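Local coordinates for Lactamase_B domain-containing protein (Bacillus lehensis G1, PDB 7EV5) that is a two-zinc metallo-beta-lactamase-fold enzyme of dual activity, probably a hydrolase, that resembles both B3 metallo-beta-lactamases and glyoxalase II, at residues 31-36 with 60-65. Residues are numbered along the deposited sequence; the frame is centred on the assembly and turned at random.
Sequences GDAEAL and IGAVDA
Ala-33 packs against Ala-62 and Ala-65 where the N-terminal ends of two helices, 33-42 and 63-70, meet in the metallo-beta-lactamase fold. Both helices follow strands of one mixed sheet, 23-27 and 46-51, which lie parallel and adjacent in it. The tight part is a cluster of three methyls: CB of Ala-33 sits 3.5 Å from CB of Ala-62 and 3.6 Å from CB of Ala-65, touching both at once. Such small side chains permit close backbones, and the CA atoms of Ala-33 and Ala-62 are 4.6 Å apart. Ala-62 turns its methyl on a second target too, the carbonyl O of Gly-31, at 3.6 Å from its CB. The type I turn from Ile-60 to Val-63, closed by a 3.0 Å bond from Val-63 N to Ile-60 O, presents that methyl, and a backbone hydrogen bond between Ala-62 and Pro-29 ties the turn to the loop before helix 33-42.

Towards solvent the fit thins out. Asp-32, at the N-cap position, and Glu-34 are exposed; Asp-32 makes no contact with 60-65, and OE2 of Glu-34 stops 4.9 Å from CB of Ala-65. Asp-64 does not touch 31-36; its OD1 is engaged by a salt bridge to Arg-67 and a hydrogen bond from Ala-103 N. Segment 60-65 follows directly on the zinc ligands Asp-58 and His-59 in sequence. The CA atoms of Gly-31 and Gly-61 are also 4.6 Å apart, but without side chains to meet, the closest approach there is 4.4 Å, from Gly-61 C to Gly-31 N, which is buried without a polar partner.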
# COMPACT_ATOMS: atom_id res chain seq x y z
N GLY A 31 7.90 -3.80 -7.77
CA GLY A 31 8.70 -4.44 -8.80
C GLY A 31 9.24 -3.36 -9.71
O GLY A 31 9.05 -2.17 -9.47
N ASP A 32 9.95 -3.80 -10.75
CA ASP A 32 10.48 -2.91 -11.79
C ASP A 32 11.08 -1.64 -11.17
O ASP A 32 10.73 -0.51 -11.51
CB ASP A 32 9.41 -2.59 -12.82
CG ASP A 32 9.98 -2.10 -14.13
OD1 ASP A 32 11.21 -1.91 -14.24
OD2 ASP A 32 9.18 -1.90 -15.07
N ALA A 33 12.00 -1.85 -10.22
CA ALA A 33 12.54 -0.74 -9.44
C ALA A 33 13.10 0.35 -10.33
O ALA A 33 12.93 1.54 -10.04
CB ALA A 33 13.64 -1.24 -8.49
N GLU A 34 13.77 -0.03 -11.42
CA GLU A 34 14.44 0.95 -12.26
C GLU A 34 13.45 1.88 -12.95
O GLU A 34 13.73 3.07 -13.12
CB GLU A 34 15.33 0.22 -13.28
CG GLU A 34 16.52 -0.50 -12.68
CD GLU A 34 16.13 -1.72 -11.86
OE1 GLU A 34 15.16 -2.42 -12.25
OE2 GLU A 34 16.79 -1.97 -10.84
N ALA A 35 12.28 1.36 -13.33
CA ALA A 35 11.26 2.23 -13.91
C ALA A 35 10.79 3.27 -12.90
O ALA A 35 10.58 4.44 -13.25
CB ALA A 35 10.08 1.41 -14.41
N LEU A 36 10.61 2.86 -11.64
CA LEU A 36 10.16 3.80 -10.62
C LEU A 36 11.26 4.78 -10.25
O LEU A 36 11.00 5.99 -10.15
CB LEU A 36 9.68 3.03 -9.39
CG LEU A 36 9.27 3.91 -8.19
CD1 LEU A 36 8.10 4.81 -8.54
CD2 LEU A 36 8.93 3.02 -7.00
N ILE A 60 6.61 -5.24 -2.48
CA ILE A 60 7.89 -4.98 -1.82
C ILE A 60 9.10 -5.25 -2.70
O ILE A 60 10.23 -5.03 -2.25
CB ILE A 60 8.03 -5.74 -0.50
CG1 ILE A 60 8.17 -7.24 -0.79
CG2 ILE A 60 6.87 -5.42 0.44
CD1 ILE A 60 8.57 -8.08 0.40
N GLY A 61 8.92 -5.72 -3.93
CA GLY A 61 10.06 -6.18 -4.71
C GLY A 61 11.07 -5.10 -5.05
O GLY A 61 12.25 -5.41 -5.26
N ALA A 62 10.65 -3.84 -5.09
CA ALA A 62 11.54 -2.72 -5.37
C ALA A 62 11.98 -1.97 -4.11
O ALA A 62 12.67 -0.95 -4.23
CB ALA A 62 10.88 -1.77 -6.36
N VAL A 63 11.62 -2.45 -2.92
CA VAL A 63 11.94 -1.73 -1.69
C VAL A 63 13.45 -1.55 -1.53
O VAL A 63 13.92 -0.44 -1.25
CB VAL A 63 11.29 -2.41 -0.47
CG1 VAL A 63 11.88 -1.88 0.83
CG2 VAL A 63 9.79 -2.18 -0.48
N ASP A 64 14.22 -2.63 -1.68
CA ASP A 64 15.68 -2.55 -1.51
C ASP A 64 16.28 -1.45 -2.38
O ASP A 64 17.00 -0.57 -1.89
CB ASP A 64 16.31 -3.89 -1.92
CG ASP A 64 16.28 -4.95 -0.83
OD1 ASP A 64 16.24 -4.61 0.38
OD2 ASP A 64 16.31 -6.15 -1.19
N ALA A 65 15.99 -1.49 -3.67
CA ALA A 65 16.61 -0.55 -4.60
C ALA A 65 16.17 0.87 -4.31
O ALA A 65 16.99 1.79 -4.33
CB ALA A 65 16.28 -0.95 -6.04